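Local coordinates for PPC domain-containing protein (Archaeoglobus fulgidus, PDB 2H6L) that is of unknown function but binds zinc through a histidine cluster in a trimeric assembly of beta-rich PPC domains, at residues Phe87-Val92 against Pro125-Asp130; Ile51-Gln56 against Glu60-Glu65. One frame throughout, in Å; residues are numbered along the deposited sequence.

Contact 1 of 2, residues Phe87-Val92 against Pro125-Asp130; sequences FCHIHV and PERAFD. With ZN (zinc ion), chain D.
The zinc site of this PPC domain has a second shell, and R127, from strand 127-129, reaches into it toward F87 and H89 of strand 85-96. The two backbones do not pair: the CA atoms of F87 and R127 stay 8.9 Å apart, and the long arginine side chain, extended from CG to NE, spans the gap. Strand 85-96 supplies two of the ligands. H89 NE2 lies 2.2 Å from the zinc, H91 NE2 also coordinates it, and H104 on strand 99-110 adds a third imidazole, while O of a bound acetate comes within 2.3 Å of the metal. H89 places CG anti to the backbone N (chi1 -178°), which carries the ring out from the strand with NE2 at the zinc and ND1 facing the arginine. ND1 and R127 NH2 are 3.3 Å apart, yet both are donors, so no bond joins them; the guanidinium plane stands nearly square to the imidazole, at 85°. What reconciles the two groups is E114 of the second subunit, whose carboxylate accepts a hydrogen bond from H89 ND1 and forms a salt bridge with R127 NH1. Together with the metal bond, this shared anion from a neighbouring chain probably fixes the rotation of the H89 ring, consistent with second-shell positioning. F136 O takes a further hydrogen bond from NH1. Nearer the backbone, the arginine shaft passes the rim of the F87 ring, with R127 NE close to the ring plane and 3.5 Å from F87 CD2. Water 1 completes the contact: it sits in the guanidinium plane, accepts a hydrogen bond from R127 NH2 at 3.2 Å, and lies 2.6 Å from F87 O, to which it can donate.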
loop_
_atom_site.group_PDB
_atom_site.type_symbol
_atom_site.label_atom_id
_atom_site.label_comp_id
_atom_site.label_asym_id
_atom_site.label_seq_id
_atom_site.Cartn_x
_atom_site.Cartn_y
_atom_site.Cartn_z
ATOM N N PHE A 87 3.172 11.283 -15.470
ATOM C CA PHE A 87 1.797 11.410 -15.007
ATOM C C PHE A 87 1.500 10.461 -13.842
ATOM O O PHE A 87 1.774 9.265 -13.923
ATOM C CB PHE A 87 0.849 11.115 -16.164
ATOM C CG PHE A 87 -0.596 11.142 -15.777
ATOM C CD1 PHE A 87 -1.244 12.349 -15.547
ATOM C CD2 PHE A 87 -1.308 9.958 -15.631
ATOM C CE1 PHE A 87 -2.583 12.379 -15.178
ATOM C CE2 PHE A 87 -2.647 9.973 -15.261
ATOM C CZ PHE A 87 -3.288 11.188 -15.035
ATOM N N CYS A 88 0.937 11.002 -12.763
ATOM C CA CYS A 88 0.613 10.204 -11.583
ATOM C C CYS A 88 -0.821 9.680 -11.585
ATOM O O CYS A 88 -1.758 10.413 -11.889
ATOM C CB CYS A 88 0.819 11.021 -10.297
ATOM S SG CYS A 88 2.519 11.512 -9.915
ATOM N N HIS A 89 -0.972 8.401 -11.247
ATOM C CA HIS A 89 -2.274 7.762 -11.130
ATOM C C HIS A 89 -2.283 7.277 -9.689
ATOM O O HIS A 89 -1.598 6.316 -9.351
ATOM C CB HIS A 89 -2.404 6.557 -12.054
ATOM C CG HIS A 89 -3.747 5.899 -11.982
ATOM N ND1 HIS A 89 -4.043 4.727 -12.644
ATOM C CD2 HIS A 89 -4.877 6.260 -11.329
ATOM C CE1 HIS A 89 -5.297 4.394 -12.401
ATOM N NE2 HIS A 89 -5.828 5.308 -11.606
ATOM N N ILE A 90 -3.065 7.932 -8.844
ATOM C CA ILE A 90 -3.091 7.577 -7.433
ATOM C C ILE A 90 -4.467 7.319 -6.854
ATOM O O ILE A 90 -5.422 8.036 -7.143
ATOM C CB ILE A 90 -2.448 8.702 -6.589
ATOM C CG1 ILE A 90 -1.048 9.005 -7.113
ATOM C CG2 ILE A 90 -2.418 8.300 -5.110
ATOM C CD1 ILE A 90 -0.482 10.316 -6.605
ATOM N N HIS A 91 -4.558 6.291 -6.018
ATOM C CA HIS A 91 -5.803 5.968 -5.347
ATOM C C HIS A 91 -5.546 6.143 -3.858
ATOM O O HIS A 91 -4.445 5.868 -3.378
ATOM C CB HIS A 91 -6.243 4.535 -5.661
ATOM C CG HIS A 91 -6.959 4.402 -6.972
ATOM N ND1 HIS A 91 -7.822 3.364 -7.250
ATOM C CD2 HIS A 91 -6.955 5.191 -8.073
ATOM C CE1 HIS A 91 -8.322 3.521 -8.463
ATOM N NE2 HIS A 91 -7.812 4.623 -8.983
ATOM N N VAL A 92 -6.547 6.617 -3.128
ATOM C CA VAL A 92 -6.368 6.829 -1.700
ATOM C C VAL A 92 -7.553 6.457 -0.849
ATOM O O VAL A 92 -8.665 6.235 -1.331
ATOM C CB VAL A 92 -6.077 8.316 -1.366
ATOM C CG1 VAL A 92 -4.766 8.754 -1.984
ATOM C CG2 VAL A 92 -7.241 9.191 -1.850
ATOM N N PRO A 125 5.598 3.085 -19.513
ATOM C CA PRO A 125 4.329 2.866 -20.209
ATOM C C PRO A 125 3.674 4.209 -20.526
ATOM O O PRO A 125 3.764 5.160 -19.740
ATOM C CB PRO A 125 3.526 2.027 -19.220
ATOM C CG PRO A 125 4.067 2.442 -17.893
ATOM C CD PRO A 125 5.551 2.554 -18.140
ATOM N N GLU A 126 3.044 4.282 -21.695
ATOM C CA GLU A 126 2.377 5.495 -22.133
ATOM C C GLU A 126 0.873 5.284 -22.072
ATOM O O GLU A 126 0.373 4.210 -22.415
ATOM C CB GLU A 126 2.785 5.837 -23.565
ATOM C CG GLU A 126 4.279 5.986 -23.783
ATOM C CD GLU A 126 4.606 6.460 -25.185
ATOM O OE1 GLU A 126 4.163 7.573 -25.541
ATOM O OE2 GLU A 126 5.294 5.726 -25.928
ATOM N N ARG A 127 0.154 6.309 -21.639
ATOM C CA ARG A 127 -1.293 6.224 -21.538
ATOM C C ARG A 127 -1.980 6.721 -22.806
ATOM O O ARG A 127 -1.753 7.846 -23.254
ATOM C CB ARG A 127 -1.784 7.019 -20.322
ATOM C CG ARG A 127 -1.446 6.361 -18.985
ATOM C CD ARG A 127 -1.951 7.160 -17.791
ATOM N NE ARG A 127 -1.542 6.542 -16.530
ATOM C CZ ARG A 127 -2.059 5.418 -16.046
ATOM N NH1 ARG A 127 -3.018 4.785 -16.709
ATOM N NH2 ARG A 127 -1.608 4.917 -14.902
ATOM N N ALA A 128 -2.807 5.863 -23.392
ATOM C CA ALA A 128 -3.551 6.205 -24.602
ATOM C C ALA A 128 -5.012 5.836 -24.370
ATOM O O ALA A 128 -5.314 4.911 -23.610
ATOM C CB ALA A 128 -2.994 5.441 -25.806
ATOM N N PHE A 129 -5.917 6.563 -25.015
ATOM C CA PHE A 129 -7.335 6.291 -24.850
ATOM C C PHE A 129 -7.667 4.836 -25.177
ATOM O O PHE A 129 -7.222 4.289 -26.189
ATOM C CB PHE A 129 -8.169 7.196 -25.752
ATOM C CG PHE A 129 -9.653 7.056 -25.538
ATOM C CD1 PHE A 129 -10.268 7.638 -24.436
ATOM C CD2 PHE A 129 -10.433 6.330 -26.428
ATOM C CE1 PHE A 129 -11.641 7.504 -24.228
ATOM C CE2 PHE A 129 -11.806 6.191 -26.227
ATOM C CZ PHE A 129 -12.408 6.778 -25.126
ATOM N N ASP A 130 -8.451 4.216 -24.305
ATOM C CA ASP A 130 -8.874 2.842 -24.502
ATOM C C ASP A 130 -10.392 2.858 -24.665
ATOM O O ASP A 130 -11.114 3.319 -23.786
ATOM C CB ASP A 130 -8.490 1.992 -23.298
ATOM C CG ASP A 130 -9.023 0.588 -23.399
ATOM O OD1 ASP A 130 -8.528 -0.180 -24.252
ATOM O OD2 ASP A 130 -9.951 0.260 -22.633
HETATM ZN ZN ZN D . -7.890 5.662 -10.920
HETATM O O HOH W 1 0.651 6.945 -13.972
#

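Contact 2 of 2, residues Ile51-Gln56 against Glu60-Glu65; sequences IGYYDQ and EYVKKE. With ACY (acetic acid), chain E.
Strands 51-55 and 60-65 run antiparallel at 156°, pairing I51 with K64, Y53 with V62 and D55 with E60 as hydrogen-bonded pairs. Both bonds of the Y53-V62 pair are 2.8 Å long, from Y53 N to V62 O and from V62 N to Y53 O. At the end of the ladder, the hydrogen bond from E60 N to D55 O is weak, at 3.4 Å. Between the I51-K64 and Y53-V62 pairs, the CA atoms of the non-hydrogen-bonded G52 and K63 approach to 3.7 Å. The whole is a beta hairpin, closed by a short turn whose backbone N atoms at E57 and K58 bond to D55 OD1, and its two faces meet different surroundings. On one, V62 CB sits over the Y53 ring in a CH-pi contact, 3.8 Å from the centroid, because chi1 of 65° sets the ring between the backbone N and carbonyl carbon and lays it alongside the valine. Shortening Y53 to an alanine is likely to strip V62 of its aromatic cover and open a gap beside D97 of the second subunit. On the other face, Y54 presents its edge to the face of Y61 in a T-shaped pair, planes at 60°, with Y54 CD1 above the centre of the Y61 ring. Y54 OH is held by T133 O, whereas Y61 OH makes a weak hydrogen bond to acetate O at 3.2 Å.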
loop_
_atom_site.group_PDB
_atom_site.type_symbol
_atom_site.label_atom_id
_atom_site.label_comp_id
_atom_site.label_asym_id
_atom_site.label_seq_id
_atom_site.Cartn_x
_atom_site.Cartn_y
_atom_site.Cartn_z
ATOM N N ILE A 51 -11.594 13.637 -4.522
ATOM C CA ILE A 51 -11.459 12.257 -4.958
ATOM C C ILE A 51 -12.621 11.952 -5.891
ATOM O O ILE A 51 -13.412 12.836 -6.219
ATOM C CB ILE A 51 -11.520 11.278 -3.765
ATOM C CG1 ILE A 51 -12.885 11.376 -3.081
ATOM C CG2 ILE A 51 -10.403 11.594 -2.770
ATOM C CD1 ILE A 51 -13.121 10.311 -2.031
ATOM N N GLY A 52 -12.736 10.704 -6.318
ATOM C CA GLY A 52 -13.837 10.370 -7.198
ATOM C C GLY A 52 -13.858 8.919 -7.588
ATOM O O GLY A 52 -12.887 8.196 -7.374
ATOM N N TYR A 53 -14.977 8.481 -8.142
ATOM C CA TYR A 53 -15.081 7.103 -8.578
ATOM C C TYR A 53 -15.478 7.108 -10.048
ATOM O O TYR A 53 -16.096 8.059 -10.533
ATOM C CB TYR A 53 -16.082 6.340 -7.710
ATOM C CG TYR A 53 -17.508 6.809 -7.795
ATOM C CD1 TYR A 53 -18.341 6.376 -8.829
ATOM C CD2 TYR A 53 -18.046 7.646 -6.819
ATOM C CE1 TYR A 53 -19.676 6.762 -8.883
ATOM C CE2 TYR A 53 -19.381 8.039 -6.866
ATOM C CZ TYR A 53 -20.194 7.588 -7.900
ATOM O OH TYR A 53 -21.523 7.937 -7.931
ATOM N N TYR A 54 -15.103 6.053 -10.758
ATOM C CA TYR A 54 -15.385 5.959 -12.178
ATOM C C TYR A 54 -16.657 5.177 -12.508
ATOM O O TYR A 54 -16.780 3.995 -12.177
ATOM C CB TYR A 54 -14.190 5.313 -12.874
ATOM C CG TYR A 54 -14.193 5.441 -14.371
ATOM C CD1 TYR A 54 -14.060 6.688 -14.985
ATOM C CD2 TYR A 54 -14.319 4.310 -15.185
ATOM C CE1 TYR A 54 -14.048 6.810 -16.376
ATOM C CE2 TYR A 54 -14.310 4.417 -16.579
ATOM C CZ TYR A 54 -14.173 5.667 -17.168
ATOM O OH TYR A 54 -14.143 5.773 -18.535
ATOM N N ASP A 55 -17.613 5.844 -13.144
ATOM C CA ASP A 55 -18.838 5.164 -13.547
ATOM C C ASP A 55 -18.386 4.327 -14.742
ATOM O O ASP A 55 -18.024 4.866 -15.787
ATOM C CB ASP A 55 -19.907 6.166 -13.974
ATOM C CG ASP A 55 -21.230 5.497 -14.288
ATOM O OD1 ASP A 55 -21.228 4.521 -15.065
ATOM O OD2 ASP A 55 -22.268 5.944 -13.761
ATOM N N GLN A 56 -18.397 3.011 -14.577
ATOM C CA GLN A 56 -17.939 2.108 -15.620
ATOM C C GLN A 56 -18.853 1.963 -16.838
ATOM O O GLN A 56 -18.432 1.420 -17.857
ATOM C CB GLN A 56 -17.640 0.734 -15.003
ATOM C CG GLN A 56 -16.620 0.814 -13.865
ATOM C CD GLN A 56 -16.306 -0.534 -13.224
ATOM O OE1 GLN A 56 -15.620 -0.597 -12.203
ATOM N NE2 GLN A 56 -16.797 -1.609 -13.819
ATOM N N GLU A 60 -17.294 7.863 -17.174
ATOM C CA GLU A 60 -16.856 9.175 -16.727
ATOM C C GLU A 60 -16.686 9.208 -15.207
ATOM O O GLU A 60 -17.347 8.469 -14.467
ATOM C CB GLU A 60 -17.826 10.266 -17.207
ATOM C CG GLU A 60 -19.206 10.275 -16.569
ATOM C CD GLU A 60 -20.157 11.252 -17.264
ATOM O OE1 GLU A 60 -20.680 10.914 -18.348
ATOM O OE2 GLU A 60 -20.369 12.364 -16.736
ATOM N N TYR A 61 -15.770 10.047 -14.744
ATOM C CA TYR A 61 -15.520 10.148 -13.316
ATOM C C TYR A 61 -16.619 10.929 -12.608
ATOM O O TYR A 61 -17.307 11.757 -13.214
ATOM C CB TYR A 61 -14.161 10.803 -13.068
ATOM C CG TYR A 61 -12.985 9.860 -13.220
ATOM C CD1 TYR A 61 -12.728 8.877 -12.262
ATOM C CD2 TYR A 61 -12.124 9.953 -14.312
ATOM C CE1 TYR A 61 -11.637 8.011 -12.387
ATOM C CE2 TYR A 61 -11.031 9.090 -14.446
ATOM C CZ TYR A 61 -10.794 8.123 -13.477
ATOM O OH TYR A 61 -9.720 7.272 -13.591
ATOM N N VAL A 62 -16.791 10.627 -11.325
ATOM C CA VAL A 62 -17.770 11.280 -10.471
ATOM C C VAL A 62 -16.961 11.666 -9.243
ATOM O O VAL A 62 -16.572 10.804 -8.462
ATOM C CB VAL A 62 -18.888 10.308 -10.062
ATOM C CG1 VAL A 62 -19.866 10.997 -9.138
ATOM C CG2 VAL A 62 -19.607 9.790 -11.306
ATOM N N LYS A 63 -16.698 12.956 -9.077
ATOM C CA LYS A 63 -15.885 13.404 -7.960
ATOM C C LYS A 63 -16.621 13.816 -6.698
ATOM O O LYS A 63 -17.809 14.144 -6.714
ATOM C CB LYS A 63 -14.957 14.537 -8.410
ATOM C CG LYS A 63 -15.654 15.726 -9.048
ATOM C CD LYS A 63 -14.652 16.804 -9.459
ATOM C CE LYS A 63 -13.647 16.281 -10.475
ATOM N NZ LYS A 63 -12.610 17.299 -10.823
ATOM N N LYS A 64 -15.885 13.769 -5.593
ATOM C CA LYS A 64 -16.407 14.134 -4.290
ATOM C C LYS A 64 -15.425 15.106 -3.648
ATOM O O LYS A 64 -14.211 14.884 -3.665
ATOM C CB LYS A 64 -16.565 12.892 -3.405
ATOM C CG LYS A 64 -17.160 13.197 -2.039
ATOM C CD LYS A 64 -17.337 11.947 -1.195
ATOM C CE LYS A 64 -18.034 12.288 0.108
ATOM N NZ LYS A 64 -19.270 13.077 -0.156
ATOM N N GLU A 65 -15.955 16.194 -3.107
ATOM C CA GLU A 65 -15.126 17.198 -2.459
ATOM C C GLU A 65 -15.162 16.962 -0.972
ATOM O O GLU A 65 -16.207 16.639 -0.415
ATOM C CB GLU A 65 -15.644 18.604 -2.761
ATOM C CG GLU A 65 -15.290 19.107 -4.146
ATOM C CD GLU A 65 -15.929 20.446 -4.448
ATOM O OE1 GLU A 65 -17.113 20.465 -4.854
ATOM O OE2 GLU A 65 -15.249 21.480 -4.265
HETATM C C ACY E . -10.057 4.291 -12.152
HETATM O O ACY E . -10.095 5.125 -11.278
HETATM O OXT ACY E . -11.129 4.089 -12.943
HETATM C CH3 ACY E . -8.813 3.477 -12.350
#

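Overall arrangement
Contact 2 closes before contact 1 opens, so the two follow one another along the chain, and their centres are about 15 Å apart. Strands 45-55, 60-66 and 85-96 all belong to the large antiparallel sheet, whereas 125-130 contributes a short strand paired with strand 136-138. The contacts touch where V92 CG2 meets I51 CG2 at 4.1 Å. Strand 99-110 relates them further: it pairs with strands 45-55 and 85-96 and supplies H104, whose ring meets those of Y61 and H89. The zinc pocket therefore has the hairpin on one flank and the arginine segment on another, and both contacts also touch the second subunit, coupling the site to the assembly.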